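Local coordinates for protein putative rubredoxin reductase (PDB 3FG2) that probably catalyses electron transfer from NADH to a ferredoxin through its bound FAD, serving the CYP199A2 cytochrome P450 system, at residues V80-E85 with P268-I273; I153-A158 with V168-L173; V181-I186 with A354-A359; T218-S223 with L228-V233; E244-A247 with P252-A255. All coordinates share one frame; numbering follows the deposited sequence.

Contact 1 of 5, residues V80-E85 with P268-I273; sequences VSIDRE and PHISAI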
# COMPACT_ATOMS: atom_id res chain seq x y z
N VAL A 80 -19.77 11.99 -2.58
CA VAL A 80 -19.75 12.16 -4.02
C VAL A 80 -19.43 13.60 -4.42
O VAL A 80 -18.99 13.85 -5.54
CB VAL A 80 -21.11 11.79 -4.64
CG1 VAL A 80 -21.39 10.31 -4.42
CG2 VAL A 80 -22.21 12.62 -4.00
N SER A 81 -19.64 14.53 -3.50
CA SER A 81 -19.39 15.94 -3.76
C SER A 81 -19.03 16.71 -2.50
O SER A 81 -19.38 16.31 -1.39
CB SER A 81 -20.63 16.57 -4.40
OG SER A 81 -20.47 17.96 -4.57
N ILE A 82 -18.32 17.82 -2.67
CA ILE A 82 -17.92 18.64 -1.54
C ILE A 82 -18.27 20.12 -1.75
O ILE A 82 -17.81 20.74 -2.71
CB ILE A 82 -16.41 18.55 -1.28
CG1 ILE A 82 -16.01 17.11 -0.97
CG2 ILE A 82 -16.03 19.47 -0.12
CD1 ILE A 82 -14.53 16.92 -0.84
N ASP A 83 -19.08 20.67 -0.85
CA ASP A 83 -19.47 22.07 -0.93
C ASP A 83 -18.57 22.84 0.03
O ASP A 83 -18.93 23.05 1.19
CB ASP A 83 -20.93 22.26 -0.51
CG ASP A 83 -21.43 23.69 -0.73
OD1 ASP A 83 -20.59 24.60 -0.89
OD2 ASP A 83 -22.66 23.89 -0.72
N ARG A 84 -17.41 23.24 -0.46
CA ARG A 84 -16.45 23.95 0.37
C ARG A 84 -17.03 25.23 0.95
O ARG A 84 -16.87 25.50 2.14
CB ARG A 84 -15.20 24.27 -0.43
CG ARG A 84 -14.40 23.05 -0.85
CD ARG A 84 -13.33 23.43 -1.87
NE ARG A 84 -12.40 24.42 -1.35
CZ ARG A 84 -11.55 25.10 -2.10
NH1 ARG A 84 -11.52 24.90 -3.41
NH2 ARG A 84 -10.72 25.98 -1.55
N GLU A 85 -17.71 26.02 0.12
CA GLU A 85 -18.29 27.28 0.58
C GLU A 85 -19.30 27.05 1.71
O GLU A 85 -19.28 27.74 2.72
CB GLU A 85 -18.96 28.02 -0.58
CG GLU A 85 -19.56 29.37 -0.18
CD GLU A 85 -20.23 30.09 -1.35
OE1 GLU A 85 -21.08 29.48 -2.03
OE2 GLU A 85 -19.91 31.28 -1.58
N PRO A 268 -8.34 25.44 4.31
CA PRO A 268 -8.29 24.98 5.70
C PRO A 268 -9.69 24.40 5.89
O PRO A 268 -10.60 24.76 5.16
CB PRO A 268 -8.05 26.27 6.48
CG PRO A 268 -8.67 27.32 5.61
CD PRO A 268 -8.23 26.90 4.23
N HIS A 269 -9.85 23.49 6.85
CA HIS A 269 -11.13 22.82 7.10
C HIS A 269 -11.10 21.51 6.32
O HIS A 269 -11.99 20.68 6.47
CB HIS A 269 -12.36 23.61 6.61
CG HIS A 269 -12.47 24.99 7.18
ND1 HIS A 269 -13.42 25.89 6.73
CD2 HIS A 269 -11.75 25.64 8.12
CE1 HIS A 269 -13.28 27.03 7.38
NE2 HIS A 269 -12.27 26.91 8.23
N ILE A 270 -10.08 21.35 5.47
CA ILE A 270 -9.96 20.13 4.68
C ILE A 270 -8.53 19.57 4.61
O ILE A 270 -7.62 20.20 4.06
CB ILE A 270 -10.47 20.33 3.24
CG1 ILE A 270 -11.94 20.73 3.26
CG2 ILE A 270 -10.31 19.04 2.44
CD1 ILE A 270 -12.59 20.81 1.88
N SER A 271 -8.36 18.37 5.16
CA SER A 271 -7.06 17.69 5.15
C SER A 271 -7.14 16.42 4.31
O SER A 271 -8.22 15.89 4.06
CB SER A 271 -6.64 17.31 6.57
OG SER A 271 -6.31 18.45 7.33
N ALA A 272 -5.98 15.94 3.88
CA ALA A 272 -5.90 14.70 3.10
C ALA A 272 -4.79 13.85 3.71
O ALA A 272 -3.70 14.35 3.98
CB ALA A 272 -5.59 15.01 1.64
N ILE A 273 -5.08 12.57 3.93
CA ILE A 273 -4.11 11.66 4.53
C ILE A 273 -4.13 10.28 3.87
O ILE A 273 -5.14 9.87 3.29
CB ILE A 273 -4.39 11.45 6.03
CG1 ILE A 273 -5.81 10.90 6.21
CG2 ILE A 273 -4.21 12.75 6.80
CD1 ILE A 273 -6.15 10.53 7.63
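Ile270 CD1 is the point where the two segments meet. This methyl lies 4.0 Å from Arg84 CG and 4.2 Å from the CG2 branch of Ile82, so one apolar tip touches a branch of Ile82 and the near-backbone part of the Arg84 chain. The CB atoms of both isoleucines are directed at the opposing segment. The side chain of Ile270 runs at about a right angle to that of Arg84 and at a slant to that of Ile82. In Ile82, CG2 lies anti to the backbone N while CG1 takes the position beside it (chi1 -60°), which leaves the short branch to make the contact. The backbones themselves stay apart: the nearest CA atoms, those of Arg84 and His269, are 8.7 Å from each other.

Arg84 suits this border because it is apolar near the backbone and charged at its end. Its chain bends at chi3 (60°); NE forms a salt bridge with Asp267, just before Pro268, and NH1 donates to the carbonyl of Ala249. These two partners fix the guanidinium end, while CG, near the backbone, rests against Ile270 CD1.

Further out, Leu102 of strand 101-104 touches both isoleucines, and backbone bonds from His269 and Ser271 to Leu102 fix the strand that carries Ile270. Earlier in strand 79-83, Val80 and Ser81 both face Leu90 in a classic beta bulge. The arrangement packs the three-stranded antiparallel sheet starting with strand 79-83 against the outermost strand, 270-272, of the five-stranded parallel sheet, as in the FAD-binding Rossmann-type domain of pyridine nucleotide-disulphide oxidoreductases.

Contact 2 of 5, residues I153-A158 with V168-L173; sequences IGLEFA and VDVVEL. With FAD (flavin-adenine dinucleotide), chain B.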
# COMPACT_ATOMS: atom_id res chain seq x y z
N ILE A 153 2.24 -6.99 -4.05
CA ILE A 153 1.00 -7.75 -4.03
C ILE A 153 1.01 -8.91 -5.01
O ILE A 153 0.67 -10.04 -4.65
CB ILE A 153 -0.20 -6.83 -4.31
CG1 ILE A 153 -0.25 -5.74 -3.24
CG2 ILE A 153 -1.50 -7.65 -4.31
CD1 ILE A 153 -1.29 -4.67 -3.49
N GLY A 154 1.40 -8.65 -6.25
CA GLY A 154 1.44 -9.70 -7.24
C GLY A 154 2.27 -10.91 -6.82
O GLY A 154 1.85 -12.05 -7.04
N LEU A 155 3.43 -10.66 -6.22
CA LEU A 155 4.30 -11.76 -5.80
C LEU A 155 3.80 -12.45 -4.55
O LEU A 155 3.93 -13.66 -4.41
CB LEU A 155 5.73 -11.25 -5.59
CG LEU A 155 6.43 -10.74 -6.87
CD1 LEU A 155 7.84 -10.28 -6.55
CD2 LEU A 155 6.48 -11.86 -7.91
N GLU A 156 3.23 -11.67 -3.63
CA GLU A 156 2.70 -12.26 -2.41
C GLU A 156 1.61 -13.24 -2.84
O GLU A 156 1.48 -14.32 -2.28
CB GLU A 156 2.15 -11.17 -1.48
CG GLU A 156 3.22 -10.17 -1.04
CD GLU A 156 2.72 -9.17 0.00
OE1 GLU A 156 1.50 -8.97 0.12
OE2 GLU A 156 3.58 -8.58 0.70
N PHE A 157 0.84 -12.86 -3.85
CA PHE A 157 -0.23 -13.71 -4.36
C PHE A 157 0.36 -14.91 -5.09
O PHE A 157 -0.00 -16.06 -4.83
CB PHE A 157 -1.14 -12.95 -5.33
CG PHE A 157 -2.03 -13.85 -6.15
CD1 PHE A 157 -3.12 -14.49 -5.57
CD2 PHE A 157 -1.72 -14.13 -7.48
CE1 PHE A 157 -3.89 -15.39 -6.30
CE2 PHE A 157 -2.48 -15.03 -8.22
CZ PHE A 157 -3.57 -15.67 -7.62
N ALA A 158 1.27 -14.64 -6.02
CA ALA A 158 1.89 -15.70 -6.81
C ALA A 158 2.43 -16.87 -5.99
O ALA A 158 2.25 -18.02 -6.37
CB ALA A 158 3.01 -15.11 -7.66
N VAL A 168 1.84 -21.02 -12.22
CA VAL A 168 1.96 -19.57 -12.14
C VAL A 168 2.98 -18.93 -13.06
O VAL A 168 4.14 -19.32 -13.09
CB VAL A 168 2.31 -19.14 -10.70
CG1 VAL A 168 2.35 -17.62 -10.60
CG2 VAL A 168 1.31 -19.71 -9.73
N ASP A 169 2.52 -17.93 -13.81
CA ASP A 169 3.38 -17.17 -14.72
C ASP A 169 3.23 -15.70 -14.36
O ASP A 169 2.12 -15.17 -14.29
CB ASP A 169 2.99 -17.39 -16.18
CG ASP A 169 3.54 -18.69 -16.74
OD1 ASP A 169 2.93 -19.75 -16.55
OD2 ASP A 169 4.62 -18.64 -17.35
N VAL A 170 4.36 -15.04 -14.13
CA VAL A 170 4.37 -13.62 -13.78
C VAL A 170 4.89 -12.76 -14.93
O VAL A 170 6.01 -12.95 -15.41
CB VAL A 170 5.25 -13.37 -12.53
CG1 VAL A 170 5.34 -11.87 -12.27
CG2 VAL A 170 4.65 -14.08 -11.32
N VAL A 171 4.06 -11.82 -15.35
CA VAL A 171 4.39 -10.91 -16.44
C VAL A 171 4.74 -9.51 -15.94
O VAL A 171 3.90 -8.82 -15.36
CB VAL A 171 3.19 -10.80 -17.42
CG1 VAL A 171 3.43 -9.68 -18.43
CG2 VAL A 171 2.99 -12.13 -18.12
N GLU A 172 5.99 -9.11 -16.15
CA GLU A 172 6.48 -7.79 -15.75
C GLU A 172 7.14 -7.07 -16.93
O GLU A 172 7.92 -7.67 -17.68
CB GLU A 172 7.50 -7.91 -14.61
CG GLU A 172 8.19 -6.59 -14.27
CD GLU A 172 7.20 -5.50 -13.87
OE1 GLU A 172 7.50 -4.30 -14.10
OE2 GLU A 172 6.13 -5.83 -13.31
N LEU A 173 6.83 -5.79 -17.10
CA LEU A 173 7.39 -5.02 -18.21
C LEU A 173 8.85 -4.65 -17.96
O LEU A 173 9.65 -4.59 -18.90
CB LEU A 173 6.57 -3.74 -18.45
CG LEU A 173 7.09 -2.87 -19.61
CD1 LEU A 173 7.19 -3.72 -20.88
CD2 LEU A 173 6.17 -1.66 -19.82
PA FAD B . -7.30 2.44 2.13
O1A FAD B . -7.32 1.99 0.72
O2A FAD B . -7.05 1.58 3.15
O5B FAD B . -8.78 2.80 2.31
C5B FAD B . -9.51 3.75 1.47
C4B FAD B . -10.99 3.53 1.86
O4B FAD B . -11.74 4.72 1.41
C3B FAD B . -11.69 2.33 1.18
O3B FAD B . -12.43 1.49 2.01
C2B FAD B . -12.42 3.00 0.05
O2B FAD B . -13.45 2.22 -0.48
C1B FAD B . -12.94 4.22 0.74
N9A FAD B . -13.35 5.35 -0.10
C8A FAD B . -12.76 5.76 -1.27
N7A FAD B . -13.37 6.81 -1.80
C5A FAD B . -14.40 7.11 -0.95
C6A FAD B . -15.44 8.16 -0.99
N6A FAD B . -15.55 9.06 -1.94
N1A FAD B . -16.32 8.13 0.07
C2A FAD B . -16.24 7.21 1.08
N3A FAD B . -15.32 6.22 1.19
C4A FAD B . -14.42 6.21 0.14
N1 FAD B . 1.22 -1.73 3.25
C2 FAD B . 2.19 -2.11 4.08
O2 FAD B . 2.86 -1.30 4.67
N3 FAD B . 2.50 -3.49 4.32
C4 FAD B . 1.79 -4.50 3.70
O4 FAD B . 2.07 -5.66 3.94
C4X FAD B . 0.71 -4.10 2.80
N5 FAD B . -0.02 -5.05 2.17
C5X FAD B . -1.04 -4.64 1.32
C6 FAD B . -1.81 -5.65 0.69
C7 FAD B . -2.85 -5.34 -0.17
C7M FAD B . -3.64 -6.45 -0.82
C8 FAD B . -3.17 -3.93 -0.44
C8M FAD B . -4.30 -3.52 -1.36
C9 FAD B . -2.41 -2.92 0.19
C9A FAD B . -1.35 -3.26 1.06
N10 FAD B . -0.54 -2.27 1.75
C10 FAD B . 0.47 -2.66 2.60
C1' FAD B . -0.85 -0.84 1.51
C2' FAD B . -1.86 -0.32 2.57
O2' FAD B . -3.00 -1.15 2.54
C3' FAD B . -2.21 1.11 2.21
O3' FAD B . -1.05 1.92 2.27
C4' FAD B . -3.25 1.65 3.18
O4' FAD B . -4.45 0.83 3.14
C5' FAD B . -3.59 3.07 2.79
O5' FAD B . -4.70 3.57 3.79
P FAD B . -5.76 4.52 3.29
O1P FAD B . -6.59 4.76 4.59
O2P FAD B . -5.26 5.67 2.69
O3P FAD B . -6.60 3.86 2.29
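Ala158 fits its small CB into the hollow between Val168 and Val170 of the strand, within the beta-alpha-beta crossover of strand 144-148, helix 152-163 and strand 167-171. This is a Rossmann-type unit, probably that of the NADH-binding domain by analogy with the family, and Gly154 fits the last glycine of its GxGxxG pattern. Helix segment 153-158 and strand segment 168-171 run nearly antiparallel, at 171°, with axes 9.9 Å apart.

The two valines form the walls of the hollow. Ala158 CB is 3.9 Å from Val168 CG1 and 4.1 Å from Val170 CG2. A different branch is used each time: CG1 of Val168 stands anti to its backbone N (chi1 -177°), whereas the touching CG2 of Val170 is the branch beside the N. Alanine suits the spot because its single methyl lets the helix lie close to the strand. One turn back, Leu155 extends CD2 to within 4.5 Å of Val170 CG2 and broadens the apolar seam, which Met201 of the adjoining strand continues.

Glu172 accepts from the amide of Ala150 in the glycine-rich turn. At the helix start, Ile153 CD1 lies above the C7-C8 rim of the flavin's dimethylbenzene ring, 3.7 Å from FAD C8.

Contact 3 of 5, residues V181-I186 with A354-A359; sequences VVTPEI and AFCYKA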
# COMPACT_ATOMS: atom_id res chain seq x y z
N VAL A 181 10.11 -0.31 -6.41
CA VAL A 181 10.35 -0.17 -4.98
C VAL A 181 11.59 -0.77 -4.30
O VAL A 181 11.87 -0.41 -3.15
CB VAL A 181 9.11 -0.68 -4.20
CG1 VAL A 181 7.93 0.24 -4.44
CG2 VAL A 181 8.76 -2.09 -4.65
N VAL A 182 12.32 -1.65 -4.96
CA VAL A 182 13.52 -2.24 -4.34
C VAL A 182 14.72 -2.20 -5.29
O VAL A 182 14.55 -2.03 -6.50
CB VAL A 182 13.29 -3.73 -3.93
CG1 VAL A 182 12.06 -3.84 -3.05
CG2 VAL A 182 13.15 -4.61 -5.16
N THR A 183 15.92 -2.36 -4.73
CA THR A 183 17.13 -2.36 -5.55
C THR A 183 17.35 -3.76 -6.16
O THR A 183 16.81 -4.75 -5.66
CB THR A 183 18.38 -1.91 -4.73
OG1 THR A 183 18.58 -2.79 -3.61
CG2 THR A 183 18.18 -0.49 -4.21
N PRO A 184 18.16 -3.86 -7.23
CA PRO A 184 18.45 -5.12 -7.91
C PRO A 184 18.77 -6.36 -7.07
O PRO A 184 18.32 -7.46 -7.41
CB PRO A 184 19.60 -4.75 -8.85
CG PRO A 184 19.29 -3.32 -9.18
CD PRO A 184 18.94 -2.76 -7.82
N GLU A 185 19.54 -6.21 -6.00
CA GLU A 185 19.88 -7.36 -5.17
C GLU A 185 18.65 -8.01 -4.55
O GLU A 185 18.62 -9.22 -4.33
CB GLU A 185 20.87 -6.97 -4.06
CG GLU A 185 22.11 -6.22 -4.54
CD GLU A 185 21.80 -4.77 -4.98
OE1 GLU A 185 20.90 -4.13 -4.38
OE2 GLU A 185 22.47 -4.28 -5.91
N ILE A 186 17.62 -7.21 -4.26
CA ILE A 186 16.39 -7.76 -3.70
C ILE A 186 15.59 -8.46 -4.78
O ILE A 186 15.08 -9.57 -4.57
CB ILE A 186 15.53 -6.65 -3.04
CG1 ILE A 186 16.31 -5.98 -1.90
CG2 ILE A 186 14.24 -7.24 -2.50
CD1 ILE A 186 16.81 -6.95 -0.84
N ALA A 354 20.33 -5.30 2.36
CA ALA A 354 21.00 -4.50 1.36
C ALA A 354 21.03 -3.09 1.94
O ALA A 354 19.99 -2.43 2.08
CB ALA A 354 20.22 -4.52 0.06
N PHE A 355 22.22 -2.63 2.31
CA PHE A 355 22.36 -1.28 2.84
C PHE A 355 22.54 -0.37 1.64
O PHE A 355 23.54 -0.44 0.93
CB PHE A 355 23.57 -1.19 3.79
CG PHE A 355 23.29 -1.74 5.16
CD1 PHE A 355 22.82 -3.04 5.32
CD2 PHE A 355 23.51 -0.96 6.29
CE1 PHE A 355 22.56 -3.55 6.59
CE2 PHE A 355 23.26 -1.47 7.57
CZ PHE A 355 22.78 -2.77 7.71
N CYS A 356 21.55 0.48 1.41
CA CYS A 356 21.59 1.37 0.26
C CYS A 356 22.10 2.74 0.63
O CYS A 356 21.63 3.36 1.59
CB CYS A 356 20.20 1.47 -0.34
SG CYS A 356 19.44 -0.14 -0.56
N TYR A 357 23.05 3.22 -0.17
CA TYR A 357 23.65 4.53 0.03
C TYR A 357 23.50 5.45 -1.17
O TYR A 357 23.27 5.01 -2.30
CB TYR A 357 25.14 4.40 0.32
CG TYR A 357 25.49 3.67 1.58
CD1 TYR A 357 25.33 2.28 1.67
CD2 TYR A 357 25.99 4.35 2.68
CE1 TYR A 357 25.67 1.60 2.82
CE2 TYR A 357 26.33 3.67 3.85
CZ TYR A 357 26.17 2.30 3.91
OH TYR A 357 26.52 1.63 5.06
N LYS A 358 23.65 6.74 -0.90
CA LYS A 358 23.61 7.78 -1.93
C LYS A 358 24.55 8.87 -1.45
O LYS A 358 24.36 9.44 -0.37
CB LYS A 358 22.20 8.34 -2.10
CG LYS A 358 22.13 9.39 -3.20
CD LYS A 358 20.70 9.85 -3.47
CE LYS A 358 20.11 10.58 -2.29
NZ LYS A 358 18.74 11.08 -2.59
N ALA A 359 25.60 9.13 -2.22
CA ALA A 359 26.58 10.15 -1.86
C ALA A 359 27.22 9.86 -0.50
O ALA A 359 27.43 10.78 0.29
CB ALA A 359 25.93 11.53 -1.84
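Thr183 and Cys356 face each other, the methyl of the threonine turned to the sulfur: CG2 lies 3.9 Å from Cys356 SG, and the hydroxyl OG1 is only slightly farther from it, at 4.1 Å. The sulfur therefore sits against the fork of the threonine side chain. Two torsions set this up. In Thr183, OG1 is placed between the backbone N and the carbonyl carbon (chi1 59°), which puts CG2 beside the N; in Cys356, SG lies beside its own backbone N, anti to the carbonyl carbon.

Two residues along the strand, on the same face as Cys356, Ala354 points its CB at the start of the helix. Ile186 reaches this methyl from the helix side, CD1 to Ala354 CB 4.3 Å, its chain bent at chi2 (-56°). Alanine suits a site approached by both Ile186 and the Thr183 hydroxyl.

Thr183 occupies the N-cap position of helix 184-196, though its side chain does not cap; its carbonyl O takes Ile186 N at 2.9 Å. The contact joins that helix of the pyridine nucleotide-disulphide oxidoreductase region to strand 351-358 of the C-terminal reductase sheet, away from the flavin.

The hydroxyl OG1 hydrogen-bonds Glu366 of strand 361-368 and lies 2.8 Å from Glu185 OE1. A single threonine thus turns its polar atom toward carboxylates and sets its methyl CG2 against the sulfur, satisfying a buried hydroxyl while the contact across the segments stays essentially apolar.

Contact 4 of 5, residues T218-S223 with L228-V233; sequences TGVVLS and LPCDLV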
# COMPACT_ATOMS: atom_id res chain seq x y z
N THR A 218 -8.31 -17.82 -21.93
CA THR A 218 -7.50 -18.98 -22.31
C THR A 218 -6.01 -18.64 -22.34
O THR A 218 -5.18 -19.52 -22.54
CB THR A 218 -7.89 -19.56 -23.70
OG1 THR A 218 -7.83 -18.53 -24.69
CG2 THR A 218 -9.28 -20.17 -23.65
N GLY A 219 -5.68 -17.37 -22.13
CA GLY A 219 -4.29 -16.98 -22.14
C GLY A 219 -4.07 -15.49 -22.18
O GLY A 219 -5.01 -14.71 -22.36
N VAL A 220 -2.82 -15.08 -21.99
CA VAL A 220 -2.48 -13.66 -22.03
C VAL A 220 -1.47 -13.42 -23.15
O VAL A 220 -0.39 -14.01 -23.17
CB VAL A 220 -1.89 -13.18 -20.67
CG1 VAL A 220 -1.47 -11.72 -20.77
CG2 VAL A 220 -2.92 -13.35 -19.57
N VAL A 221 -1.85 -12.56 -24.09
CA VAL A 221 -0.97 -12.26 -25.21
C VAL A 221 0.00 -11.15 -24.80
O VAL A 221 -0.39 -10.15 -24.19
CB VAL A 221 -1.79 -11.81 -26.45
CG1 VAL A 221 -0.88 -11.74 -27.67
CG2 VAL A 221 -2.94 -12.78 -26.69
N LEU A 222 1.27 -11.33 -25.14
CA LEU A 222 2.30 -10.36 -24.77
C LEU A 222 2.79 -9.51 -25.94
O LEU A 222 2.54 -9.82 -27.11
CB LEU A 222 3.49 -11.10 -24.15
CG LEU A 222 3.17 -11.99 -22.95
CD1 LEU A 222 4.40 -12.81 -22.57
CD2 LEU A 222 2.71 -11.13 -21.77
N SER A 223 3.50 -8.44 -25.59
CA SER A 223 4.05 -7.52 -26.58
C SER A 223 5.14 -8.14 -27.46
O SER A 223 5.63 -7.49 -28.39
CB SER A 223 4.60 -6.27 -25.89
OG SER A 223 5.41 -6.62 -24.79
N LEU A 228 0.69 -16.63 -23.42
CA LEU A 228 0.85 -17.53 -22.29
C LEU A 228 -0.52 -18.09 -21.94
O LEU A 228 -1.42 -17.36 -21.55
CB LEU A 228 1.42 -16.79 -21.08
CG LEU A 228 2.83 -16.22 -21.19
CD1 LEU A 228 3.25 -15.65 -19.84
CD2 LEU A 228 3.80 -17.33 -21.61
N PRO A 229 -0.70 -19.41 -22.09
CA PRO A 229 -2.00 -20.00 -21.77
C PRO A 229 -2.31 -19.88 -20.29
O PRO A 229 -1.40 -19.86 -19.45
CB PRO A 229 -1.84 -21.45 -22.22
CG PRO A 229 -0.37 -21.71 -21.96
CD PRO A 229 0.29 -20.44 -22.46
N CYS A 230 -3.59 -19.78 -19.96
CA CYS A 230 -4.02 -19.65 -18.57
C CYS A 230 -5.54 -19.61 -18.50
O CYS A 230 -6.20 -19.26 -19.47
CB CYS A 230 -3.43 -18.37 -17.96
SG CYS A 230 -4.04 -16.83 -18.68
N ASP A 231 -6.10 -19.97 -17.35
CA ASP A 231 -7.55 -19.92 -17.19
C ASP A 231 -7.93 -18.89 -16.15
O ASP A 231 -9.10 -18.72 -15.83
CB ASP A 231 -8.12 -21.30 -16.82
CG ASP A 231 -7.54 -21.84 -15.53
OD1 ASP A 231 -7.89 -22.99 -15.18
OD2 ASP A 231 -6.75 -21.14 -14.87
N LEU A 232 -6.92 -18.18 -15.64
CA LEU A 232 -7.13 -17.14 -14.65
C LEU A 232 -6.06 -16.04 -14.75
O LEU A 232 -4.87 -16.32 -14.93
CB LEU A 232 -7.12 -17.74 -13.24
CG LEU A 232 -7.35 -16.81 -12.04
CD1 LEU A 232 -8.73 -16.19 -12.12
CD2 LEU A 232 -7.20 -17.59 -10.75
N VAL A 233 -6.49 -14.79 -14.64
CA VAL A 233 -5.58 -13.65 -14.70
C VAL A 233 -5.77 -12.74 -13.49
O VAL A 233 -6.89 -12.38 -13.13
CB VAL A 233 -5.80 -12.79 -15.97
CG1 VAL A 233 -4.80 -11.62 -16.00
CG2 VAL A 233 -5.65 -13.66 -17.22
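Val220 and Leu228 bind each other through their backbones in both directions, as an antiparallel hydrogen-bonded pair does. Val220 N donates to Leu228 O at 2.7 Å, and Leu228 N returns a bond to Val220 O at 2.8 Å that is almost straight (174° at the hydrogen). A third bond, Cys230 N to Thr218 O at 3.0 Å, is of another kind: the donor stands well above the carbonyl plane, 62° out of it, where the regular strand 227-229 has ended.

Between these bonds lies the non-hydrogen-bonded pair of Gly219 and Pro229, whose CA atoms come within 3.8 Å. So close an approach leaves no space for a beta carbon on the first strand, and the fully extended backbone of Gly219 also belongs to glycine. Proline suits its side of the pair, where no amide hydrogen is needed between the strands, and its CA-H points to Thr218 O.

The packing follows from this. Cys230 puts SG between its backbone N and carbonyl carbon (chi1 66°), which lays the sulfur on Gly219, 3.5 Å from CA, and against Val220 CG2. The same CG2 meets Val233 CG2 at 3.6 Å, the two valines meeting at a slant, while Leu222 CD1 rests 4.0 Å from Leu228 CG. Val171 of strand 167-171 and Val146 of strand 144-148 extend this apolar layer. The whole is a beta hairpin, strands 216-222 and 227-229, which leads through Cys230 and Asp231 into strand 232-235 of the parallel sheet of what is probably the NADH-binding domain.

Contact 5 of 5, residues E244-A247 with P252-A255; sequences EIAA and PTAA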
# COMPACT_ATOMS: atom_id res chain seq x y z
N GLU A 244 -10.42 12.59 -7.71
CA GLU A 244 -11.51 13.16 -8.49
C GLU A 244 -12.43 14.14 -7.75
O GLU A 244 -12.49 15.32 -8.10
CB GLU A 244 -12.35 12.04 -9.11
CG GLU A 244 -11.67 11.29 -10.25
CD GLU A 244 -10.36 10.61 -9.84
OE1 GLU A 244 -10.29 10.07 -8.71
OE2 GLU A 244 -9.42 10.60 -10.65
N ILE A 245 -13.15 13.65 -6.74
CA ILE A 245 -14.06 14.50 -5.98
C ILE A 245 -13.40 15.77 -5.45
O ILE A 245 -13.97 16.86 -5.56
CB ILE A 245 -14.68 13.71 -4.82
CG1 ILE A 245 -15.53 12.57 -5.38
CG2 ILE A 245 -15.53 14.64 -3.96
CD1 ILE A 245 -16.07 11.62 -4.33
N ALA A 246 -12.20 15.65 -4.89
CA ALA A 246 -11.49 16.80 -4.35
C ALA A 246 -11.15 17.80 -5.46
O ALA A 246 -11.21 19.02 -5.27
CB ALA A 246 -10.22 16.34 -3.65
N ALA A 247 -10.77 17.27 -6.63
CA ALA A 247 -10.42 18.10 -7.78
C ALA A 247 -11.68 18.78 -8.31
O ALA A 247 -11.63 19.91 -8.80
CB ALA A 247 -9.79 17.24 -8.87
N PRO A 252 -6.45 21.64 -5.46
CA PRO A 252 -5.34 21.22 -6.32
C PRO A 252 -5.04 19.73 -6.16
O PRO A 252 -5.06 19.19 -5.06
CB PRO A 252 -4.18 22.10 -5.85
CG PRO A 252 -4.88 23.35 -5.40
CD PRO A 252 -6.06 22.80 -4.63
N THR A 253 -4.79 19.06 -7.28
CA THR A 253 -4.48 17.64 -7.26
C THR A 253 -3.52 17.31 -8.38
O THR A 253 -3.34 18.09 -9.30
CB THR A 253 -5.73 16.77 -7.47
OG1 THR A 253 -6.33 17.10 -8.73
CG2 THR A 253 -6.73 16.97 -6.36
N ALA A 254 -2.89 16.15 -8.27
CA ALA A 254 -1.96 15.68 -9.29
C ALA A 254 -2.00 14.18 -9.03
O ALA A 254 -3.09 13.60 -9.01
CB ALA A 254 -0.57 16.24 -9.05
N ALA A 255 -0.85 13.56 -8.81
CA ALA A 255 -0.81 12.14 -8.49
C ALA A 255 -1.12 12.05 -6.99
O ALA A 255 -0.30 11.59 -6.20
CB ALA A 255 0.56 11.57 -8.79
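Thr253 meets Ala246 and Ala247 across the peptide that joins the two alanines, the flat group at this contact. The methyl CG2 of Thr253 stands over one face of that peptide, almost directly above Ala247 N at 4.1 Å. The Glu244 carboxylate, also planar, is engaged elsewhere: its OE1 makes a salt bridge with Arg109.

Round the peptide, both branches of Thr253 bear on the Ala247 methyl. Its CB is 3.5 Å from Thr253 OG1 and 4.0 Å from CG2, and Ala246 CB completes the patch at 4.5 Å from CG2. The threonine can do this because OG1 sits between its backbone N and carbonyl carbon (chi1 58°), leaving CG2 beside the N and turned to the helix.

The setting is a short helix, 244-248, that doubles back through a loop toward strand 257-259 in the region of the pyridine nucleotide-disulphide oxidoreductase fold where FAD is bound. Small alanines suit the inner side of so tight a return, since they let the loop lie close to the helix, and a branched threonine supplies both the methyl and the hydroxyl that bear on the helix from the loop. Pro252, just before it, shares a backbone hydrogen bond with Ile258, which ties the loop to the coming strand. Elsewhere on the helix, Ile245 touches the FAD and packs on Met79 and Ile82 of strand 79-83.

Contacts 1 and 5 form one group in the FAD-binding part, their centres 11 Å apart and their atoms touching. Contacts 2 and 4, 13 Å apart between centres, also touch, and both reach the second parallel sheet. Contact 3 lies about 21 Å from contact 2, centre to centre, and reaches the C-terminal sheet. Along the chain, contacts 2, 4 and 5 close in turn inside the loop closed by contact 1, while contact 3 crosses contact 1. The order is consistent with an NADH-binding domain inserted into the FAD domain, with the C-terminal domain following, as in the glutathione reductase-like fold.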